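Local structure of putative prolyl-tRNA synthetase (5XIL) at residues A[53-67]-A[128-140]. The protein probably attaches L-proline to its cognate tRNA at the expense of ATP, as a class II prolyl-tRNA synthetase with catalytic, anticodon-binding and C-terminal zinc-binding parts. Sequence-based numbering, arbitrary orientation.
Sequences LGGKIEKLGVEDCYF and DLPVRLNMWNNVI
Asp-64 and Asn-134 lie side by side where the short strand 63-64, following helix 40-60, runs parallel to strand 131-139 of the class II synthetase core, whose other neighbour is the antiparallel strand 156-165. Asn-134 ND2 donates to Asp-64 OD1 at 3.1 Å; the bond is nearly straight (168°) and close to the amide plane, yet it meets the carboxylate from above, the two planes being 49° apart. The other oxygen, OD2, sits in plane at the indole edge of Trp-136, 3.3 Å from CD1, while the far end of that indole reaches Leu-53 and Gly-54. With chi1 at 178°, the Asn-134 amide swings toward the helix, and its OD1 is taken by Gln-159.

At the helix end, which Gly-61 closes in a Schellman motif, Arg-132 bends at chi3 and brings both terminal nitrogens to Leu-60 O in weak bonds; Glu-174 supplies the salt bridge. Cys-65 SG packs against Met-135 CG (3.8 Å), and Met-135 SD makes an oblique Met-aromatic contact with Phe-67. Three backbone bonds, such as Glu-63 N to Arg-132 O (2.9 Å), hold the register. Burial may raise the carboxylate's proton affinity, whereas Cys-65, Leu-133, Met-135 and Phe-67 pack through sulfur and apolar atoms.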
loop_
_atom_site.group_PDB
_atom_site.type_symbol
_atom_site.label_atom_id
_atom_site.label_comp_id
_atom_site.label_asym_id
_atom_site.label_seq_id
_atom_site.Cartn_x
_atom_site.Cartn_y
_atom_site.Cartn_z
ATOM N N LEU A 53 6.270 -7.410 2.264
ATOM C CA LEU A 53 7.478 -6.657 2.669
ATOM C C LEU A 53 7.141 -5.483 3.601
ATOM O O LEU A 53 7.827 -5.266 4.578
ATOM C CB LEU A 53 8.241 -6.119 1.433
ATOM C CG LEU A 53 9.476 -5.274 1.691
ATOM C CD1 LEU A 53 10.473 -6.098 2.492
ATOM C CD2 LEU A 53 10.031 -4.797 0.326
ATOM N N GLY A 54 6.069 -4.787 3.326
ATOM C CA GLY A 54 5.555 -3.746 4.209
ATOM C C GLY A 54 5.343 -4.250 5.601
ATOM O O GLY A 54 5.691 -3.551 6.566
ATOM N N GLY A 55 4.697 -5.382 5.725
ATOM C CA GLY A 55 4.468 -5.992 7.014
ATOM C C GLY A 55 5.720 -6.271 7.796
ATOM O O GLY A 55 5.836 -5.929 8.994
ATOM N N LYS A 56 6.693 -6.847 7.117
ATOM C CA LYS A 56 7.935 -7.217 7.704
ATOM C C LYS A 56 8.738 -6.006 8.169
ATOM O O LYS A 56 9.303 -6.019 9.257
ATOM C CB LYS A 56 8.758 -8.046 6.737
ATOM C CG LYS A 56 8.232 -9.477 6.533
ATOM C CD LYS A 56 9.125 -10.213 5.557
ATOM C CE LYS A 56 8.876 -11.707 5.647
ATOM N NZ LYS A 56 9.797 -12.193 6.695
ATOM N N ILE A 57 8.745 -4.953 7.357
ATOM C CA ILE A 57 9.567 -3.822 7.800
ATOM C C ILE A 57 8.840 -3.043 8.926
ATOM O O ILE A 57 9.506 -2.530 9.827
ATOM C CB ILE A 57 10.033 -2.952 6.657
ATOM C CG1 ILE A 57 8.849 -2.339 5.944
ATOM C CG2 ILE A 57 10.877 -3.763 5.690
ATOM C CD1 ILE A 57 9.246 -1.100 5.201
ATOM N N GLU A 58 7.504 -3.056 8.951
ATOM C CA GLU A 58 6.763 -2.474 10.071
ATOM C C GLU A 58 7.078 -3.224 11.330
ATOM O O GLU A 58 7.356 -2.630 12.393
ATOM C CB GLU A 58 5.240 -2.361 9.802
ATOM C CG GLU A 58 4.431 -1.874 11.001
ATOM C CD GLU A 58 2.936 -1.632 10.721
ATOM O OE1 GLU A 58 2.543 -1.147 9.640
ATOM O OE2 GLU A 58 2.143 -1.908 11.634
ATOM N N LYS A 59 7.091 -4.532 11.227
ATOM C CA LYS A 59 7.343 -5.383 12.359
ATOM C C LYS A 59 8.776 -5.218 12.872
ATOM O O LYS A 59 9.031 -5.312 14.086
ATOM C CB LYS A 59 7.030 -6.841 11.969
ATOM C CG LYS A 59 7.032 -7.806 13.147
ATOM C CD LYS A 59 6.495 -9.203 12.774
ATOM C CE LYS A 59 6.407 -10.127 14.001
ATOM N NZ LYS A 59 7.732 -10.701 14.328
ATOM N N LEU A 60 9.721 -4.933 11.993
ATOM C CA LEU A 60 11.049 -4.611 12.480
ATOM C C LEU A 60 11.163 -3.328 13.264
ATOM O O LEU A 60 12.097 -3.162 14.017
ATOM C CB LEU A 60 12.078 -4.585 11.361
ATOM C CG LEU A 60 12.454 -5.921 10.774
ATOM C CD1 LEU A 60 13.162 -5.729 9.453
ATOM C CD2 LEU A 60 13.298 -6.762 11.683
ATOM N N GLY A 61 10.280 -2.382 13.028
ATOM C CA GLY A 61 10.263 -1.115 13.718
ATOM C C GLY A 61 10.440 0.052 12.791
ATOM O O GLY A 61 10.534 1.147 13.238
ATOM N N VAL A 62 10.484 -0.162 11.486
ATOM C CA VAL A 62 10.587 0.938 10.541
ATOM C C VAL A 62 9.260 1.606 10.318
ATOM O O VAL A 62 8.248 0.959 10.241
ATOM C CB VAL A 62 11.256 0.469 9.211
ATOM C CG1 VAL A 62 11.550 1.627 8.299
ATOM C CG2 VAL A 62 12.564 -0.217 9.487
ATOM N N GLU A 63 9.226 2.936 10.228
ATOM C CA GLU A 63 7.965 3.618 9.953
ATOM C C GLU A 63 7.904 4.239 8.572
ATOM O O GLU A 63 8.883 4.730 8.046
ATOM C CB GLU A 63 7.774 4.703 11.017
ATOM C CG GLU A 63 7.806 4.163 12.457
ATOM C CD GLU A 63 7.691 5.279 13.467
ATOM O OE1 GLU A 63 8.650 6.009 13.698
ATOM O OE2 GLU A 63 6.547 5.572 13.860
ATOM N N ASP A 64 6.726 4.230 8.004
ATOM C CA ASP A 64 6.498 4.834 6.720
ATOM C C ASP A 64 6.294 6.330 6.855
ATOM O O ASP A 64 5.865 6.806 7.900
ATOM C CB ASP A 64 5.295 4.153 6.065
ATOM C CG ASP A 64 5.651 2.860 5.347
ATOM O OD1 ASP A 64 6.594 2.142 5.693
ATOM O OD2 ASP A 64 4.884 2.496 4.448
ATOM N N CYS A 65 6.652 7.062 5.806
ATOM C CA CYS A 65 6.478 8.486 5.702
ATOM C C CYS A 65 6.349 8.935 4.204
ATOM O O CYS A 65 6.398 8.098 3.336
ATOM C CB CYS A 65 7.674 9.204 6.337
ATOM S SG CYS A 65 9.209 8.939 5.430
ATOM N N TYR A 66 6.197 10.230 3.945
ATOM C CA TYR A 66 6.041 10.743 2.586
ATOM C C TYR A 66 6.910 11.976 2.489
ATOM O O TYR A 66 6.721 12.922 3.232
ATOM C CB TYR A 66 4.605 11.063 2.181
ATOM C CG TYR A 66 4.496 11.593 0.770
ATOM C CD1 TYR A 66 4.619 10.746 -0.314
ATOM C CD2 TYR A 66 4.403 12.963 0.514
ATOM C CE1 TYR A 66 4.621 11.215 -1.627
ATOM C CE2 TYR A 66 4.365 13.429 -0.803
ATOM C CZ TYR A 66 4.488 12.540 -1.870
ATOM O OH TYR A 66 4.464 12.959 -3.234
ATOM N N PHE A 67 7.872 11.938 1.583
ATOM C CA PHE A 67 8.636 13.149 1.155
ATOM C C PHE A 67 8.134 13.638 -0.225
ATOM O O PHE A 67 7.881 12.839 -1.133
ATOM C CB PHE A 67 10.132 12.854 1.093
ATOM C CG PHE A 67 10.851 12.932 2.425
ATOM C CD1 PHE A 67 10.857 11.847 3.303
ATOM C CD2 PHE A 67 11.579 14.055 2.786
ATOM C CE1 PHE A 67 11.486 11.923 4.544
ATOM C CE2 PHE A 67 12.267 14.113 4.001
ATOM C CZ PHE A 67 12.226 13.053 4.879
ATOM N N ASP A 128 16.705 11.020 20.081
ATOM C CA ASP A 128 15.994 10.932 18.796
ATOM C C ASP A 128 16.371 9.714 17.941
ATOM O O ASP A 128 15.765 9.475 16.923
ATOM C CB ASP A 128 16.200 12.214 18.010
ATOM C CG ASP A 128 15.703 13.439 18.767
ATOM O OD1 ASP A 128 14.524 13.413 19.200
ATOM O OD2 ASP A 128 16.475 14.428 18.944
ATOM N N LEU A 129 17.295 8.905 18.382
ATOM C CA LEU A 129 17.755 7.775 17.591
ATOM C C LEU A 129 17.108 6.548 18.134
ATOM O O LEU A 129 16.891 6.470 19.320
ATOM C CB LEU A 129 19.258 7.638 17.691
ATOM C CG LEU A 129 20.088 8.776 17.080
ATOM C CD1 LEU A 129 21.541 8.559 17.359
ATOM C CD2 LEU A 129 19.833 8.897 15.590
ATOM N N PRO A 130 16.895 5.540 17.299
ATOM C CA PRO A 130 17.133 5.558 15.832
ATOM C C PRO A 130 16.068 6.293 15.016
ATOM O O PRO A 130 14.921 6.445 15.459
ATOM C CB PRO A 130 17.144 4.075 15.502
ATOM C CG PRO A 130 16.152 3.498 16.449
ATOM C CD PRO A 130 16.424 4.208 17.757
ATOM N N VAL A 131 16.432 6.812 13.847
ATOM C CA VAL A 131 15.463 7.356 12.901
ATOM C C VAL A 131 15.322 6.251 11.862
ATOM O O VAL A 131 16.342 5.866 11.275
ATOM C CB VAL A 131 15.962 8.660 12.254
ATOM C CG1 VAL A 131 15.058 9.175 11.123
ATOM C CG2 VAL A 131 16.015 9.743 13.331
ATOM N N ARG A 132 14.103 5.692 11.676
ATOM C CA ARG A 132 13.951 4.557 10.751
ATOM C C ARG A 132 12.714 4.797 9.903
ATOM O O ARG A 132 11.565 4.713 10.388
ATOM C CB ARG A 132 13.758 3.265 11.533
ATOM C CG ARG A 132 14.875 2.963 12.533
ATOM C CD ARG A 132 14.518 1.839 13.453
ATOM N NE ARG A 132 14.646 0.603 12.732
ATOM C CZ ARG A 132 14.232 -0.550 13.247
ATOM N NH1 ARG A 132 13.704 -0.557 14.484
ATOM N NH2 ARG A 132 14.404 -1.663 12.579
ATOM N N LEU A 133 12.949 5.149 8.668
ATOM C CA LEU A 133 11.896 5.630 7.752
ATOM C C LEU A 133 11.927 4.900 6.397
ATOM O O LEU A 133 13.013 4.618 5.871
ATOM C CB LEU A 133 12.003 7.131 7.538
ATOM C CG LEU A 133 11.849 8.009 8.830
ATOM C CD1 LEU A 133 12.180 9.450 8.566
ATOM C CD2 LEU A 133 10.493 7.869 9.483
ATOM N N ASN A 134 10.749 4.611 5.863
ATOM C CA ASN A 134 10.559 3.967 4.627
ATOM C C ASN A 134 9.564 4.730 3.813
ATOM O O ASN A 134 8.595 5.319 4.336
ATOM C CB ASN A 134 10.015 2.548 4.901
ATOM C CG ASN A 134 9.735 1.778 3.642
ATOM O OD1 ASN A 134 10.659 1.535 2.863
ATOM N ND2 ASN A 134 8.466 1.464 3.378
ATOM N N MET A 135 9.730 4.659 2.504
ATOM C CA MET A 135 8.811 5.259 1.560
ATOM C C MET A 135 8.524 4.288 0.426
ATOM O O MET A 135 9.425 3.588 -0.011
ATOM C CB MET A 135 9.489 6.468 0.937
ATOM C CG MET A 135 9.724 7.571 1.889
ATOM S SD MET A 135 10.569 8.957 1.045
ATOM C CE MET A 135 12.112 8.196 0.639
ATOM N N TRP A 136 7.275 4.193 0.038
ATOM C CA TRP A 136 6.827 3.474 -1.158
ATOM C C TRP A 136 6.622 4.508 -2.221
ATOM O O TRP A 136 5.786 5.384 -2.080
ATOM C CB TRP A 136 5.539 2.699 -0.887
ATOM C CG TRP A 136 5.759 1.527 -0.006
ATOM C CD1 TRP A 136 5.611 1.487 1.354
ATOM C CD2 TRP A 136 6.219 0.209 -0.386
ATOM N NE1 TRP A 136 5.937 0.251 1.818
ATOM C CE2 TRP A 136 6.289 -0.563 0.783
ATOM C CE3 TRP A 136 6.519 -0.391 -1.590
ATOM C CZ2 TRP A 136 6.673 -1.898 0.778
ATOM C CZ3 TRP A 136 6.928 -1.708 -1.590
ATOM C CH2 TRP A 136 7.006 -2.444 -0.411
ATOM N N ASN A 137 7.420 4.537 -3.260
ATOM C CA ASN A 137 7.122 5.562 -4.248
ATOM C C ASN A 137 7.593 5.248 -5.617
ATOM O O ASN A 137 8.131 4.179 -5.854
ATOM C CB ASN A 137 7.609 6.932 -3.800
ATOM C CG ASN A 137 9.080 6.959 -3.516
ATOM O OD1 ASN A 137 9.880 6.362 -4.239
ATOM N ND2 ASN A 137 9.450 7.694 -2.483
ATOM N N ASN A 138 7.379 6.187 -6.529
ATOM C CA ASN A 138 7.760 5.988 -7.913
ATOM C C ASN A 138 8.923 6.850 -8.353
ATOM O O ASN A 138 8.817 8.066 -8.401
ATOM C CB ASN A 138 6.547 6.141 -8.817
ATOM C CG ASN A 138 5.805 7.408 -8.577
ATOM O OD1 ASN A 138 4.940 7.495 -7.701
ATOM N ND2 ASN A 138 6.136 8.411 -9.358
ATOM N N VAL A 139 10.041 6.176 -8.641
ATOM C CA VAL A 139 11.217 6.758 -9.244
ATOM C C VAL A 139 11.117 6.990 -10.793
ATOM O O VAL A 139 10.558 6.179 -11.553
ATOM C CB VAL A 139 12.460 5.883 -8.919
ATOM C CG1 VAL A 139 13.620 6.181 -9.855
ATOM C CG2 VAL A 139 12.870 6.084 -7.465
ATOM N N ILE A 140 11.688 8.126 -11.196
ATOM C CA ILE A 140 11.993 8.453 -12.575
ATOM C C ILE A 140 13.523 8.639 -12.684
ATOM O O ILE A 140 14.122 9.523 -12.057
ATOM C CB ILE A 140 11.197 9.689 -13.104
ATOM C CG1 ILE A 140 11.739 10.143 -14.492
ATOM C CG2 ILE A 140 11.220 10.855 -12.108
ATOM C CD1 ILE A 140 11.180 9.401 -15.695
HETATM O O HOH W 1 11.157 5.848 12.954
HETATM O O HOH W 2 5.763 6.955 0.901
HETATM O O HOH W 3 7.896 9.633 -0.410
#